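Decaprenyl diphosphate synthase (Rhodobacter capsulatus, PDB 3MZV) probably builds long all-trans prenyl diphosphates for quinone side chains by adding isopentenyl diphosphate units to farnesyl diphosphate, with magnesium as cofactor. Local coordinates at residues A79-V82 / E83-T87; H92-V96 / D97-Q101. One frame throughout, in Å; residues are numbered along the deposited sequence.

Contact 1: residues A79-V82 / E83-T87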
# COMPACT_ATOMS: atom_id res chain seq x y z
N ALA B 79 -17.22 -4.32 4.30
CA ALA B 79 -17.02 -3.45 5.50
C ALA B 79 -15.62 -3.67 6.13
O ALA B 79 -14.93 -2.68 6.46
CB ALA B 79 -18.10 -3.62 6.50
N ALA B 80 -15.19 -4.93 6.24
CA ALA B 80 -13.85 -5.23 6.73
C ALA B 80 -12.74 -4.63 5.80
O ALA B 80 -11.77 -4.03 6.25
CB ALA B 80 -13.66 -6.69 6.89
N THR B 81 -12.95 -4.73 4.50
CA THR B 81 -12.01 -4.19 3.54
C THR B 81 -11.91 -2.67 3.64
O THR B 81 -10.81 -2.11 3.68
CB THR B 81 -12.37 -4.62 2.05
OG1 THR B 81 -12.37 -6.05 1.92
CG2 THR B 81 -11.38 -4.00 1.08
N VAL B 82 -13.04 -2.00 3.75
CA VAL B 82 -13.07 -0.55 3.97
C VAL B 82 -12.29 -0.18 5.25
O VAL B 82 -11.50 0.75 5.26
CB VAL B 82 -14.53 -0.09 4.06
CG1 VAL B 82 -14.63 1.32 4.65
CG2 VAL B 82 -15.16 -0.11 2.67
N GLU B 83 -12.45 -0.94 6.31
CA GLU B 83 -11.73 -0.65 7.51
C GLU B 83 -10.24 -0.93 7.39
O GLU B 83 -9.43 -0.16 7.91
CB GLU B 83 -12.29 -1.44 8.66
CG GLU B 83 -11.73 -0.94 9.99
CD GLU B 83 -12.36 0.33 10.50
OE1 GLU B 83 -12.62 1.29 9.72
OE2 GLU B 83 -12.58 0.38 11.74
N PHE B 84 -9.88 -2.05 6.73
CA PHE B 84 -8.46 -2.34 6.45
C PHE B 84 -7.82 -1.19 5.66
O PHE B 84 -6.69 -0.77 5.96
CB PHE B 84 -8.31 -3.65 5.67
CG PHE B 84 -8.31 -4.90 6.54
CD1 PHE B 84 -7.50 -5.02 7.63
CD2 PHE B 84 -9.08 -5.99 6.16
CE1 PHE B 84 -7.46 -6.21 8.38
CE2 PHE B 84 -9.03 -7.18 6.86
CZ PHE B 84 -8.22 -7.28 7.99
N ILE B 85 -8.50 -0.70 4.63
CA ILE B 85 -7.98 0.39 3.83
C ILE B 85 -7.78 1.65 4.69
O ILE B 85 -6.74 2.31 4.62
CB ILE B 85 -8.88 0.68 2.60
CG1 ILE B 85 -8.80 -0.50 1.61
CG2 ILE B 85 -8.45 1.95 1.92
CD1 ILE B 85 -9.92 -0.48 0.56
N HIS B 86 -8.77 1.96 5.52
CA HIS B 86 -8.66 3.12 6.39
C HIS B 86 -7.47 2.94 7.32
O HIS B 86 -6.69 3.87 7.48
CB HIS B 86 -9.95 3.33 7.17
CG HIS B 86 -9.88 4.43 8.18
ND1 HIS B 86 -9.65 5.74 7.84
CD2 HIS B 86 -10.07 4.41 9.52
CE1 HIS B 86 -9.67 6.48 8.93
NE2 HIS B 86 -9.92 5.70 9.96
N THR B 87 -7.32 1.74 7.90
CA THR B 87 -6.27 1.51 8.85
C THR B 87 -4.89 1.62 8.19
O THR B 87 -3.96 2.23 8.75
CB THR B 87 -6.44 0.13 9.55
OG1 THR B 87 -7.73 0.05 10.18
CG2 THR B 87 -5.38 -0.10 10.58

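Contact 2: residues H92-V96 / D97-Q101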
# COMPACT_ATOMS: atom_id res chain seq x y z
N HIS B 92 0.18 4.75 7.19
CA HIS B 92 1.02 5.46 6.20
C HIS B 92 1.02 7.01 6.37
O HIS B 92 2.06 7.63 6.21
CB HIS B 92 0.59 5.04 4.75
CG HIS B 92 1.03 3.66 4.39
ND1 HIS B 92 1.04 3.19 3.09
CD2 HIS B 92 1.51 2.65 5.15
CE1 HIS B 92 1.50 1.95 3.07
NE2 HIS B 92 1.81 1.60 4.31
N ASP B 93 -0.10 7.60 6.76
CA ASP B 93 -0.18 9.05 7.03
C ASP B 93 0.76 9.43 8.18
O ASP B 93 1.29 10.54 8.18
CB ASP B 93 -1.66 9.49 7.32
CG ASP B 93 -1.94 11.02 7.06
OD1 ASP B 93 -1.27 11.75 6.28
OD2 ASP B 93 -2.92 11.52 7.67
N ASP B 94 1.01 8.51 9.12
CA ASP B 94 1.86 8.76 10.29
C ASP B 94 3.35 8.61 10.00
O ASP B 94 4.18 9.23 10.66
CB ASP B 94 1.52 7.80 11.44
CG ASP B 94 0.21 8.16 12.17
OD1 ASP B 94 -0.32 9.27 11.99
OD2 ASP B 94 -0.28 7.30 12.94
N VAL B 95 3.71 7.74 9.06
CA VAL B 95 5.08 7.74 8.56
C VAL B 95 5.33 9.05 7.82
O VAL B 95 6.29 9.76 8.11
CB VAL B 95 5.35 6.52 7.65
CG1 VAL B 95 6.73 6.61 7.00
CG2 VAL B 95 5.26 5.23 8.49
N VAL B 96 4.41 9.40 6.91
CA VAL B 96 4.50 10.59 6.05
C VAL B 96 4.79 11.91 6.83
O VAL B 96 5.81 12.57 6.56
CB VAL B 96 3.25 10.68 5.11
CG1 VAL B 96 3.09 12.04 4.47
CG2 VAL B 96 3.35 9.60 4.02
N ASP B 97 3.94 12.29 7.78
CA ASP B 97 4.26 13.46 8.65
C ASP B 97 5.03 13.10 9.96
O ASP B 97 5.21 13.95 10.85
CB ASP B 97 3.03 14.37 8.90
CG ASP B 97 1.85 13.64 9.52
OD1 ASP B 97 2.06 12.79 10.40
OD2 ASP B 97 0.69 13.93 9.13
N GLU B 98 5.53 11.86 10.02
CA GLU B 98 6.35 11.35 11.13
C GLU B 98 5.74 11.75 12.50
O GLU B 98 6.34 12.49 13.30
CB GLU B 98 7.84 11.73 10.93
CG GLU B 98 8.73 10.63 10.25
CD GLU B 98 8.95 10.77 8.70
OE1 GLU B 98 8.65 11.84 8.13
OE2 GLU B 98 9.45 9.80 8.05
N SER B 99 4.52 11.25 12.75
CA SER B 99 3.72 11.64 13.93
C SER B 99 4.01 10.75 15.13
O SER B 99 4.11 9.52 15.00
CB SER B 99 2.22 11.61 13.62
OG SER B 99 1.83 12.75 12.87
N ARG B 100 4.11 11.38 16.31
CA ARG B 100 4.49 10.67 17.54
C ARG B 100 3.28 10.05 18.27
O ARG B 100 3.42 8.99 18.91
CB ARG B 100 5.27 11.61 18.47
N GLN B 101 2.12 10.70 18.17
CA GLN B 101 0.89 10.22 18.82
C GLN B 101 -0.32 10.14 17.88
O GLN B 101 -0.47 10.92 16.94
CB GLN B 101 0.55 11.07 20.08
CG GLN B 101 -0.25 12.40 19.88
CD GLN B 101 -0.73 13.00 21.22
OE1 GLN B 101 -1.35 14.09 21.22
NE2 GLN B 101 -0.49 12.36 22.29

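Contact 1: residues A79-V82 / E83-T87
Ala80 O receives the amide of Phe84 at 2.8 Å, one of four consecutive i to i+4 bonds that carry helix 74-96 through 79-82 and 83-87. Thr81 O takes Ile85 N at 2.9 Å; Glu83 N to Ala79 O and His86 N to Val82 O are each 3.0 Å. One turn on, Glu83 O has two donors: Thr87 N and Thr87 OG1 (2.8 Å) reach it from opposite faces of the carbonyl plane. Thr81 OG1 is hydrogen-bonded to His77 O; Thr81 CG2, anti to the backbone N (chi1 -59°), meets Ile85 CD1 at 3.8 Å. Ile85 CG1, anti to its own carbonyl carbon (chi1 -68°), lies along the helix wall with CD1 3.6 Å from Thr81 O. The Phe84 ring leans back similarly: its CD2 is 3.3 Å from Ala80 O, and Thr81 CA sits at the ring edge. Glu83, buried and bent at chi2, sends OE2 to a salt bridge with Arg55. Because the buried hydroxyls and the buried charge have partners, the polar cost of enclosing this part of the helix among helices 19-32, 56-67, 114-133 and 138-161 is probably small.

Contact 2: residues H92-V96 / D97-Q101
The carboxylates of Asp93 and Asp97 approach obliquely, their planes 48° apart, with Asp93 OD1 4.1 Å from Asp97 OD2. One face of the Asp97 group lies over Asp93 O, 3.4 Å from CG; from the other side of its plane Ser99 OG donates to OD1, at a doubtfully short 2.5 Å. With CG between the backbone N and the carbonyl carbon (chi1 57°), the Asp97 carboxylate folds back over the last helical turn, where Asp97 N also donates almost straight to Asp93 O at 3.2 Å. The Glu98 chain, bent at chi2, brings its carboxylate face over Val95 O, too tightly to be read literally. A Schellman motif ends the helix: Glu98, with positive phi (45°), gives its N to Val95 O from well above the carbonyl plane, whereas Ser99 N meets a lone pair of Asp94 O at 2.9 Å. Asp94 OD2 pairs with Arg102. With an alanine at Asp97, the Ser99 hydroxyl is likely to lose the acceptor that fixes its rotation. Asp93, Asp94 and Asp97 form the DDxxD pattern of this family; gathering acidic oxygens at a helix end is consistent with the magnesium-diphosphate binding known in relatives.

How the contacts relate
From the N terminus, helix 74-96 first passes through contact 1, whose segments are consecutive, so that only single helical turns are closed. The same helix then runs on to contact 2, again made by adjoining segments, where it stops and the chain turns toward the small hairpin of strands 101-102 and 105-106. The two contacts follow in series and neither nest nor cross; the centres of contacts 1 and 2 lie about 19 Å apart. Contact 1 sets the helix among four others of its own subunit, while 92-101 adjoins helix 114-133 and the second subunit, whose His92 ring meets its counterpart. One rod thus joins the buried helical core to the acidic helix end and the dimer interface.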